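Local structure of putative amino acid binding protein (Streptococcus mutans, 4C0R) at residues Val31-Phe36 and Val44-Thr49; Ile70-Glu75 and Tyr80-Pro85; Lys102-Ile107 and Ile182-Asp187. The protein probably serves as the extracellular solute-binding protein that captures glutathione for import through the cystine ABC transporter TcyBC. One frame throughout, in Å; residues are numbered along the deposited sequence. Where two conformers were deposited one is given.

Overall arrangement
The three contacts follow one another along the chain and all reach the same mixed sheet. Contact 1, a helix against strand 42-48, is partly buried; contacts 2 and 3 involve more exposed residues, although contact 2 is nearest the chain's centre. Contacts 1 and 3 fall on opposite sides of that centre, about 34 Å apart; contact 2 is nearer to each, about 17 Å from contact 1 and 24 Å from contact 3, all centre to centre. Contacts 2 and 3 draw on neighbouring strands, 81-96 and 179-183. The chemistry differs accordingly: aliphatic carbons on ring faces in contact 1, a tyrosine hydroxyl bond beside the glutathione disulfide in contact 2, and sparse apolar touches in contact 3.

Contact 1 of 3, residues Val31-Phe36 and Val44-Thr49; sequences VAKEVF and VKYQKT
Tyr46 supplies the largest share of the buried surface, its ring lying between Lys33 of the helix and Val44 of its own strand. The aliphatic part of Lys33 passes over one face: CE sits 4.1 Å from the centroid of the Tyr46 ring and 21° off its normal, a CH-pi contact, while CG of Lys33 comes within 3.4 Å of Tyr46 OH. Because the lysine chain is extended beyond CG, it runs across the ring from the hydroxyl end toward CD1 and carries NZ past it. At 5.3 Å from the Tyr46 centroid, NZ of Lys33 offers at most a weak cation-pi attraction. On the opposite ring face lies Val44 CG1, and at the edge, in the ring plane, Ala32 CB stands 3.9 Å from Tyr46 CE2.

Val44 divides its methyls between two aromatic rings. With CG1 anti to the backbone N (chi1 -174°), that branch is placed under Tyr46 and CG2 is turned to the helix. CG2 of Val44 lies 3.7 Å from the Phe36 ring centroid, over the face but offset toward the CG side, where its distance to Phe36 CG is 3.4 Å. Val35 CG1 covers the other face of Phe36.

The short segment axes run antiparallel at 173°, with a closest approach of 10.3 Å, as expected when the helix of a beta-alpha-beta crossover returns against the sheet: strands 3-9 and 42-48 are parallel neighbours, and helix 27-36 lies between them in the chain. Leu7 of strand 3-9 and Phe194 of strand 191-196 continue the packing beneath Ala32, while helix 201-216 brings Phe206 against the Phe36 ring and bonds the backbone carbonyls of Glu34 and Val35 through Arg210.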
loop_
_atom_site.group_PDB
_atom_site.type_symbol
_atom_site.label_atom_id
_atom_site.label_comp_id
_atom_site.label_asym_id
_atom_site.label_seq_id
_atom_site.Cartn_x
_atom_site.Cartn_y
_atom_site.Cartn_z
ATOM N N VAL A 31 -10.186 6.519 6.184
ATOM C CA VAL A 31 -10.825 7.079 5.010
ATOM C C VAL A 31 -12.104 6.369 4.653
ATOM O O VAL A 31 -13.123 6.993 4.405
ATOM C CB VAL A 31 -9.875 7.191 3.789
ATOM C CG1 VAL A 31 -10.647 7.638 2.561
ATOM C CG2 VAL A 31 -8.702 8.195 4.106
ATOM N N ALA A 32 -12.055 5.032 4.616
ATOM C CA ALA A 32 -13.258 4.280 4.359
ATOM C C ALA A 32 -14.365 4.613 5.388
ATOM O O ALA A 32 -15.514 4.829 5.004
ATOM C CB ALA A 32 -12.939 2.789 4.357
ATOM N N LYS A 33 -14.017 4.639 6.680
ATOM C CA LYS A 33 -15.010 4.965 7.703
ATOM C C LYS A 33 -15.606 6.339 7.444
ATOM O O LYS A 33 -16.807 6.533 7.589
ATOM C CB LYS A 33 -14.429 4.870 9.099
ATOM C CG LYS A 33 -14.323 3.393 9.557
ATOM C CD LYS A 33 -13.759 3.201 10.940
ATOM C CE LYS A 33 -13.650 1.733 11.263
ATOM N NZ LYS A 33 -13.406 1.567 12.723
ATOM N N GLU A 34 -14.779 7.297 7.096
ATOM C CA GLU A 34 -15.305 8.643 6.825
ATOM C C GLU A 34 -16.194 8.659 5.584
ATOM O O GLU A 34 -17.268 9.261 5.610
ATOM C CB GLU A 34 -14.160 9.634 6.688
ATOM C CG GLU A 34 -14.594 11.094 6.647
ATOM C CD GLU A 34 -15.048 11.629 8.000
ATOM O OE1 GLU A 34 -14.568 11.115 9.038
ATOM O OE2 GLU A 34 -15.884 12.538 7.980
ATOM N N VAL A 35 -15.792 7.966 4.541
ATOM C CA VAL A 35 -16.644 7.821 3.355
ATOM C C VAL A 35 -18.035 7.287 3.722
ATOM O O VAL A 35 -19.068 7.785 3.271
ATOM C CB VAL A 35 -15.965 6.905 2.319
ATOM C CG1 VAL A 35 -16.937 6.385 1.285
ATOM C CG2 VAL A 35 -14.771 7.650 1.699
ATOM N N PHE A 36 -18.047 6.215 4.465
ATOM C CA PHE A 36 -19.279 5.509 4.748
ATOM C C PHE A 36 -20.141 6.120 5.881
ATOM O O PHE A 36 -21.292 5.685 6.061
ATOM C CB PHE A 36 -18.986 4.021 4.917
ATOM C CG PHE A 36 -18.701 3.336 3.622
ATOM C CD1 PHE A 36 -19.714 3.064 2.726
ATOM C CD2 PHE A 36 -17.385 3.064 3.241
ATOM C CE1 PHE A 36 -19.438 2.462 1.498
ATOM C CE2 PHE A 36 -17.098 2.478 2.009
ATOM C CZ PHE A 36 -18.122 2.189 1.119
ATOM N N VAL A 44 -20.605 -1.224 6.691
ATOM C CA VAL A 44 -19.325 -1.817 6.328
ATOM C C VAL A 44 -18.785 -2.636 7.493
ATOM O O VAL A 44 -18.884 -2.248 8.670
ATOM C CB VAL A 44 -18.323 -0.704 5.978
ATOM C CG1 VAL A 44 -17.002 -1.288 5.446
ATOM C CG2 VAL A 44 -18.920 0.220 4.948
ATOM N N LYS A 45 -18.223 -3.773 7.112
ATOM C CA LYS A 45 -17.445 -4.626 7.989
ATOM C C LYS A 45 -16.017 -4.574 7.526
ATOM O O LYS A 45 -15.754 -4.719 6.339
ATOM C CB LYS A 45 -17.959 -6.049 7.946
ATOM C CG LYS A 45 -19.377 -6.160 8.477
ATOM C CD LYS A 45 -19.757 -7.594 8.714
ATOM C CE LYS A 45 -20.613 -7.728 9.964
ATOM N NZ LYS A 45 -21.634 -8.806 9.805
ATOM N N TYR A 46 -15.110 -4.348 8.462
ATOM C CA TYR A 46 -13.699 -4.240 8.154
ATOM C C TYR A 46 -13.040 -5.546 8.595
ATOM O O TYR A 46 -13.046 -5.862 9.798
ATOM C CB TYR A 46 -13.127 -3.032 8.923
ATOM C CG TYR A 46 -13.815 -1.769 8.516
ATOM C CD1 TYR A 46 -14.996 -1.363 9.141
ATOM C CD2 TYR A 46 -13.360 -1.026 7.425
ATOM C CE1 TYR A 46 -15.683 -0.213 8.697
ATOM C CE2 TYR A 46 -14.047 0.104 6.969
ATOM C CZ TYR A 46 -15.175 0.520 7.615
ATOM O OH TYR A 46 -15.870 1.611 7.114
ATOM N N GLN A 47 -12.484 -6.293 7.632
ATOM C CA GLN A 47 -12.027 -7.644 7.875
ATOM C C GLN A 47 -10.558 -7.791 7.552
ATOM O O GLN A 47 -10.149 -7.539 6.405
ATOM C CB GLN A 47 -12.791 -8.566 6.972
ATOM C CG GLN A 47 -12.465 -10.028 7.132
ATOM C CD GLN A 47 -12.666 -10.517 8.558
ATOM O OE1 GLN A 47 -13.762 -10.439 9.085
ATOM N NE2 GLN A 47 -11.591 -10.959 9.184
ATOM N N LYS A 48 -9.790 -8.270 8.526
ATOM C CA LYS A 48 -8.386 -8.573 8.305
ATOM C C LYS A 48 -8.347 -9.950 7.630
ATOM O O LYS A 48 -9.076 -10.880 8.022
ATOM C CB LYS A 48 -7.658 -8.594 9.650
ATOM C CG LYS A 48 -6.207 -8.346 9.616
ATOM C CD LYS A 48 -5.596 -8.342 11.010
ATOM C CE LYS A 48 -4.087 -8.401 10.890
ATOM N NZ LYS A 48 -3.743 -9.781 10.457
ATOM N N THR A 49 -7.531 -10.085 6.610
ATOM C CA THR A 49 -7.402 -11.333 5.909
ATOM C C THR A 49 -5.991 -11.412 5.286
ATOM O O THR A 49 -5.221 -10.447 5.386
ATOM C CB THR A 49 -8.521 -11.498 4.891
ATOM O OG1 THR A 49 -8.575 -12.867 4.439
ATOM C CG2 THR A 49 -8.307 -10.570 3.711
#

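Contact 2 of 3, residues Ile70-Glu75 and Tyr80-Pro85; sequences ISYTKE and YLYSNP. With GDS (oxidized glutathione disulfide), chain C.
Tyr82 reaches from its strand across to the backbone of Ser71 and Tyr72, and almost all of the contact is made along its side chain. Beyond CB, CG stands anti to the carbonyl carbon (chi1 -86°), which sends the ring toward Ile70-Glu75. The ring then passes beneath Tyr72, whose CD1 stands over its centre: CD1, CD2 and CE1 of Tyr82 all lie under that one atom, and the closest approach is Tyr72 CD1 to Tyr82 CZ at 3.9 Å. This is an edge-to-face pair, the edge of Tyr72 directed at the face of Tyr82, with centroids 5.1 Å apart and planes at 60°. On the other flank, CE2 of Tyr82 meets Tyr72 CA at 3.5 Å. At the tip, Tyr82 OH donates to Ser71 O at 2.8 Å, in the carbonyl plane and on a lone pair. The same hydroxyl accepts a weak bond from Thr73 N, at 3.4 Å from Tyr82 OH.

Ser71 thus has its carbonyl held by Tyr82, and by Arg76 NH1 as well, while its other polar atoms address oxidized glutathione disulfide (GDS). Its N donates almost straight to GDS OE8 (2.9 Å, 178°), and GDS N6 donates to Ser71 OG at 2.9 Å. Thr73, at the N-cap, uses its hydroxyl on Arg76 N.

The chemistry implies a second shell: Tyr82 holds the carbonyl of the very residue whose N and OG bind the carboxylate and amino group of one gamma-glutamyl end, and so probably positions it, while Arg76 joins the two shells by bonding both Ser71 O and the ligand.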
loop_
_atom_site.group_PDB
_atom_site.type_symbol
_atom_site.label_atom_id
_atom_site.label_comp_id
_atom_site.label_asym_id
_atom_site.label_seq_id
_atom_site.Cartn_x
_atom_site.Cartn_y
_atom_site.Cartn_z
ATOM N N ILE A 70 -2.823 -0.030 -1.895
ATOM C CA ILE A 70 -2.843 -0.749 -3.170
ATOM C C ILE A 70 -2.622 0.141 -4.365
ATOM O O ILE A 70 -3.339 1.098 -4.566
ATOM C CB ILE A 70 -4.180 -1.466 -3.334
ATOM C CG1 ILE A 70 -4.344 -2.536 -2.254
ATOM C CG2 ILE A 70 -4.348 -2.132 -4.710
ATOM C CD1 ILE A 70 -5.806 -3.131 -2.147
ATOM N N SER A 71 -1.616 -0.184 -5.165
ATOM C CA SER A 71 -1.278 0.526 -6.376
ATOM C C SER A 71 -2.164 0.110 -7.556
ATOM O O SER A 71 -2.752 -0.955 -7.556
ATOM C CB SER A 71 0.162 0.156 -6.800
ATOM O OG SER A 71 1.104 0.525 -5.824
ATOM N N TYR A 72 -2.217 0.967 -8.566
ATOM C CA TYR A 72 -2.805 0.584 -9.850
ATOM C C TYR A 72 -1.841 -0.305 -10.624
ATOM O O TYR A 72 -0.647 0.051 -10.810
ATOM C CB TYR A 72 -2.996 1.835 -10.705
ATOM C CG TYR A 72 -3.571 1.495 -12.045
ATOM C CD1 TYR A 72 -4.916 1.274 -12.168
ATOM C CD2 TYR A 72 -2.762 1.394 -13.161
ATOM C CE1 TYR A 72 -5.485 0.962 -13.392
ATOM C CE2 TYR A 72 -3.349 1.059 -14.420
ATOM C CZ TYR A 72 -4.706 0.880 -14.479
ATOM O OH TYR A 72 -5.386 0.519 -15.661
ATOM N N THR A 73 -2.345 -1.424 -11.168
ATOM C CA THR A 73 -1.639 -2.101 -12.254
ATOM C C THR A 73 -2.658 -2.499 -13.275
ATOM O O THR A 73 -3.836 -2.680 -12.968
ATOM C CB THR A 73 -0.907 -3.399 -11.820
ATOM O OG1 THR A 73 -1.868 -4.388 -11.469
ATOM C CG2 THR A 73 0.005 -3.177 -10.607
ATOM N N LYS A 74 -2.202 -2.609 -14.517
ATOM C CA LYS A 74 -3.096 -3.117 -15.570
ATOM C C LYS A 74 -3.620 -4.515 -15.253
ATOM O O LYS A 74 -4.806 -4.793 -15.480
ATOM C CB LYS A 74 -2.347 -3.101 -16.915
ATOM C CG LYS A 74 -1.869 -1.724 -17.332
ATOM N N GLU A 75 -2.789 -5.376 -14.673
ATOM C CA GLU A 75 -3.215 -6.747 -14.326
ATOM C C GLU A 75 -4.367 -6.747 -13.328
ATOM O O GLU A 75 -5.285 -7.527 -13.411
ATOM C CB GLU A 75 -2.048 -7.594 -13.840
ATOM N N TYR A 80 -10.548 -5.899 -11.346
ATOM C CA TYR A 80 -11.171 -5.143 -10.248
ATOM C C TYR A 80 -11.468 -3.734 -10.660
ATOM O O TYR A 80 -10.749 -3.178 -11.476
ATOM C CB TYR A 80 -10.240 -5.091 -9.014
ATOM C CG TYR A 80 -9.718 -6.488 -8.689
ATOM C CD1 TYR A 80 -10.591 -7.496 -8.265
ATOM C CD2 TYR A 80 -8.389 -6.821 -8.863
ATOM C CE1 TYR A 80 -10.120 -8.782 -8.037
ATOM C CE2 TYR A 80 -7.924 -8.130 -8.638
ATOM C CZ TYR A 80 -8.784 -9.078 -8.226
ATOM O OH TYR A 80 -8.301 -10.363 -8.007
ATOM N N LEU A 81 -12.492 -3.122 -10.048
ATOM C CA LEU A 81 -12.708 -1.683 -10.202
ATOM C C LEU A 81 -11.771 -0.906 -9.241
ATOM O O LEU A 81 -11.428 -1.390 -8.145
ATOM C CB LEU A 81 -14.120 -1.293 -9.821
ATOM C CG LEU A 81 -15.232 -2.077 -10.518
ATOM C CD1 LEU A 81 -16.596 -1.651 -10.056
ATOM C CD2 LEU A 81 -15.040 -1.952 -11.983
ATOM N N TYR A 82 -11.328 0.261 -9.702
ATOM C CA TYR A 82 -10.508 1.195 -8.910
ATOM C C TYR A 82 -11.321 2.446 -8.516
ATOM O O TYR A 82 -12.070 3.030 -9.324
ATOM C CB TYR A 82 -9.286 1.601 -9.684
ATOM C CG TYR A 82 -8.155 0.656 -9.527
ATOM C CD1 TYR A 82 -8.092 -0.547 -10.200
ATOM C CD2 TYR A 82 -7.087 0.993 -8.693
ATOM C CE1 TYR A 82 -7.043 -1.424 -10.032
ATOM C CE2 TYR A 82 -6.038 0.118 -8.500
ATOM C CZ TYR A 82 -6.008 -1.076 -9.188
ATOM O OH TYR A 82 -4.933 -1.900 -8.992
ATOM N N SER A 83 -11.158 2.904 -7.296
ATOM C CA SER A 83 -11.641 4.218 -6.929
ATOM C C SER A 83 -10.729 5.307 -7.514
ATOM O O SER A 83 -9.700 5.013 -8.113
ATOM C CB SER A 83 -11.642 4.374 -5.414
ATOM O OG SER A 83 -10.332 4.444 -4.910
ATOM N N ASN A 84 -11.115 6.557 -7.295
ATOM C CA ASN A 84 -10.190 7.639 -7.507
ATOM C C ASN A 84 -9.085 7.491 -6.464
ATOM O O ASN A 84 -9.245 6.824 -5.425
ATOM C CB ASN A 84 -10.930 8.950 -7.405
ATOM C CG ASN A 84 -11.874 9.142 -8.603
ATOM O OD1 ASN A 84 -11.616 8.624 -9.710
ATOM N ND2 ASN A 84 -12.959 9.825 -8.369
ATOM N N PRO A 85 -7.923 8.037 -6.778
ATOM C CA PRO A 85 -6.794 7.809 -5.887
ATOM C C PRO A 85 -7.018 8.497 -4.546
ATOM O O PRO A 85 -7.703 9.534 -4.473
ATOM C CB PRO A 85 -5.603 8.452 -6.638
ATOM C CG PRO A 85 -6.236 9.439 -7.503
ATOM C CD PRO A 85 -7.582 8.901 -7.923
HETATM C CD1 GDS C . 1.863 -11.859 3.278
HETATM N N2 GDS C . 2.859 -10.985 3.912
HETATM C CA2 GDS C . 2.328 -9.985 4.765
HETATM C C2 GDS C . 2.022 -10.326 6.181
HETATM O O2 GDS C . 1.187 -9.661 6.830
HETATM C CB2 GDS C . 2.019 -8.600 4.343
HETATM S SG2 GDS C . 2.561 -8.227 2.690
HETATM N N3 GDS C . 2.723 -11.451 6.764
HETATM C CA3 GDS C . 2.391 -11.883 8.120
HETATM C C3 GDS C . 1.575 -13.155 7.899
HETATM O OE3 GDS C . 1.683 -14.146 8.688
HETATM O OE4 GDS C . 0.777 -13.277 6.925
HETATM N N4 GDS C . 3.671 -5.421 1.499
HETATM C CA4 GDS C . 5.026 -5.600 1.965
HETATM C C4 GDS C . 5.886 -6.122 0.867
HETATM O OE5 GDS C . 5.565 -5.976 -0.352
HETATM O OE6 GDS C . 6.977 -6.659 1.207
HETATM C C5 GDS C . 2.677 -5.006 2.438
HETATM O O5 GDS C . 2.993 -4.771 3.603
HETATM C CA5 GDS C . 1.319 -4.989 1.895
HETATM N N5 GDS C . 1.121 -4.581 0.566
HETATM C CB5 GDS C . 0.443 -6.076 2.423
HETATM S SG5 GDS C . 0.919 -7.645 1.646
HETATM C CA6 GDS C . 2.143 -2.121 -3.335
HETATM C C6 GDS C . 1.143 -2.915 -4.158
HETATM O OE7 GDS C . 1.434 -4.099 -4.483
HETATM O OE8 GDS C . 0.043 -2.415 -4.495
HETATM N N6 GDS C . 1.672 -0.723 -3.297
HETATM C CB6 GDS C . 2.301 -2.696 -1.974
HETATM C CG6 GDS C . 0.910 -3.044 -1.398
HETATM C CD6 GDS C . 1.096 -3.270 0.088
HETATM O O6 GDS C . 1.204 -2.378 0.942
#

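Contact 3 of 3, residues Lys102-Ile107 and Ile182-Asp187; sequences KSYNDI and IDLPSD
The Tyr104 ring is met obliquely by Leu184, whose CD2 methyl lies 3.9 Å from Tyr104 CD1 and equally far from Tyr104 CB, so the branch rests at the root of the ring. The two side chains cross at about a right angle. Phe127 of helix 120-130 makes an edge-to-face pair with the same tyrosine ring. A chi1 of -172° sets CG of Tyr104 opposite the backbone N and brings CD1 to the Leu184 methyl that CB also touches. The other flat group, the Asp106 carboxylate, faces back into its own turn. Its OD2 accepts from Lys102 N at 3.0 Å through the anti lone pair, and from Ser103 N, also 3.0 Å from Asp106 OD2, from above the carboxylate plane, 44° out of it. Gripped by two amides, this oxygen ties the start of the turn to the 3-10 segment 104-107.

In this periplasmic-binding-protein fold, the turn lies in the connection between strands 81-96 and 111-114, and it packs against the end of strand 179-183, itself paired antiparallel with 81-96. Backbone bonds of Ile182 with Leu93 and of Leu184 with Leu91 hold the strand end and the residue just past it alongside strand 81-96.

The second touch is at Lys102, whose backbone rather than its ammonium end is engaged. CG2 of Ile182 comes within 3.6 Å of Lys102 O, and CD1 of Ile182 reaches Lys102 CA at 3.8 Å. Both are van der Waals contacts. Ile161 of strand 160-163 touches Tyr104 and Leu184 alike, and Met123 of helix 120-130 also packs on the tyrosine.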
loop_
_atom_site.group_PDB
_atom_site.type_symbol
_atom_site.label_atom_id
_atom_site.label_comp_id
_atom_site.label_asym_id
_atom_site.label_seq_id
_atom_site.Cartn_x
_atom_site.Cartn_y
_atom_site.Cartn_z
ATOM N N LYS A 102 23.532 3.013 -3.363
ATOM C CA LYS A 102 23.234 4.437 -3.376
ATOM C C LYS A 102 22.207 4.853 -4.437
ATOM O O LYS A 102 21.582 5.903 -4.316
ATOM C CB LYS A 102 24.514 5.267 -3.580
ATOM C CG LYS A 102 25.490 5.125 -2.415
ATOM C CD LYS A 102 26.424 6.335 -2.345
ATOM C CE LYS A 102 27.202 6.529 -3.622
ATOM N NZ LYS A 102 27.968 5.313 -3.931
ATOM N N SER A 103 22.065 4.009 -5.458
ATOM C CA SER A 103 21.123 4.227 -6.542
ATOM C C SER A 103 20.525 2.895 -6.930
ATOM O O SER A 103 21.070 1.842 -6.635
ATOM C CB SER A 103 21.806 4.837 -7.765
ATOM O OG SER A 103 22.526 3.854 -8.448
ATOM N N TYR A 104 19.387 2.947 -7.613
ATOM C CA TYR A 104 18.654 1.742 -7.950
ATOM C C TYR A 104 19.548 0.649 -8.516
ATOM O O TYR A 104 19.445 -0.495 -8.113
ATOM C CB TYR A 104 17.520 2.070 -8.941
ATOM C CG TYR A 104 16.548 0.936 -9.247
ATOM C CD1 TYR A 104 15.919 0.230 -8.237
ATOM C CD2 TYR A 104 16.194 0.625 -10.555
ATOM C CE1 TYR A 104 15.028 -0.772 -8.524
ATOM C CE2 TYR A 104 15.287 -0.375 -10.853
ATOM C CZ TYR A 104 14.697 -1.069 -9.839
ATOM O OH TYR A 104 13.780 -2.061 -10.121
ATOM N N ASN A 105 20.386 0.979 -9.488
ATOM C CA ASN A 105 21.123 -0.089 -10.167
ATOM C C ASN A 105 22.134 -0.799 -9.281
ATOM O O ASN A 105 22.560 -1.899 -9.581
ATOM C CB ASN A 105 21.818 0.424 -11.410
ATOM C CG ASN A 105 20.884 0.527 -12.622
ATOM O OD1 ASN A 105 19.640 0.357 -12.550
ATOM N ND2 ASN A 105 21.487 0.857 -13.745
ATOM N N ASP A 106 22.485 -0.179 -8.169
ATOM C CA ASP A 106 23.437 -0.747 -7.236
ATOM C C ASP A 106 22.858 -1.975 -6.516
ATOM O O ASP A 106 23.597 -2.659 -5.832
ATOM C CB ASP A 106 23.818 0.285 -6.172
ATOM C CG ASP A 106 24.603 1.475 -6.722
ATOM O OD1 ASP A 106 25.277 1.323 -7.771
ATOM O OD2 ASP A 106 24.579 2.542 -6.100
ATOM N N ILE A 107 21.548 -2.252 -6.658
ATOM C CA ILE A 107 20.967 -3.414 -6.010
ATOM C C ILE A 107 21.441 -4.676 -6.694
ATOM O O ILE A 107 21.292 -5.787 -6.159
ATOM C CB ILE A 107 19.406 -3.402 -6.004
ATOM C CG1 ILE A 107 18.844 -3.464 -7.423
ATOM C CG2 ILE A 107 18.928 -2.179 -5.219
ATOM C CD1 ILE A 107 17.309 -3.432 -7.507
ATOM N N ILE A 182 16.361 5.937 0.391
ATOM C CA ILE A 182 16.787 6.557 -0.837
ATOM C C ILE A 182 15.588 6.641 -1.769
ATOM O O ILE A 182 15.002 5.616 -2.119
ATOM C CB ILE A 182 17.923 5.736 -1.530
ATOM C CG1 ILE A 182 19.153 5.679 -0.607
ATOM C CG2 ILE A 182 18.265 6.308 -2.927
ATOM C CD1 ILE A 182 20.162 4.629 -1.073
ATOM N N ASP A 183 15.274 7.836 -2.263
ATOM C CA ASP A 183 14.174 7.997 -3.218
ATOM C C ASP A 183 14.503 7.366 -4.541
ATOM O O ASP A 183 15.610 7.524 -5.068
ATOM C CB ASP A 183 13.828 9.490 -3.466
ATOM C CG ASP A 183 13.334 10.177 -2.245
ATOM O OD1 ASP A 183 12.471 9.653 -1.506
ATOM O OD2 ASP A 183 13.826 11.294 -1.998
ATOM N N LEU A 184 13.519 6.674 -5.103
ATOM C CA LEU A 184 13.613 6.000 -6.384
ATOM C C LEU A 184 12.770 6.698 -7.444
ATOM O O LEU A 184 11.829 7.385 -7.141
ATOM C CB LEU A 184 13.103 4.547 -6.279
ATOM C CG LEU A 184 13.978 3.644 -5.426
ATOM C CD1 LEU A 184 13.311 2.292 -5.251
ATOM C CD2 LEU A 184 15.351 3.459 -6.045
ATOM N N PRO A 185 13.120 6.477 -8.700
ATOM C CA PRO A 185 12.267 7.010 -9.778
ATOM C C PRO A 185 10.842 6.463 -9.715
ATOM O O PRO A 185 10.631 5.364 -9.206
ATOM C CB PRO A 185 12.998 6.567 -11.051
ATOM C CG PRO A 185 14.389 6.237 -10.623
ATOM C CD PRO A 185 14.310 5.772 -9.204
ATOM N N SER A 186 9.856 7.227 -10.194
ATOM C CA SER A 186 8.471 6.715 -10.310
ATOM C C SER A 186 8.110 6.630 -11.791
ATOM O O SER A 186 8.177 7.661 -12.482
ATOM C CB SER A 186 7.444 7.676 -9.641
ATOM O OG SER A 186 7.495 7.691 -8.200
ATOM N N ASP A 187 7.690 5.454 -12.281
ATOM C CA ASP A 187 7.328 5.309 -13.709
ATOM C C ASP A 187 6.035 6.054 -14.052
ATOM O O ASP A 187 5.816 6.467 -15.201
ATOM C CB ASP A 187 7.147 3.823 -14.130
ATOM C CG ASP A 187 8.382 2.983 -13.906
ATOM O OD1 ASP A 187 9.467 3.534 -13.562
ATOM O OD2 ASP A 187 8.249 1.739 -14.065
#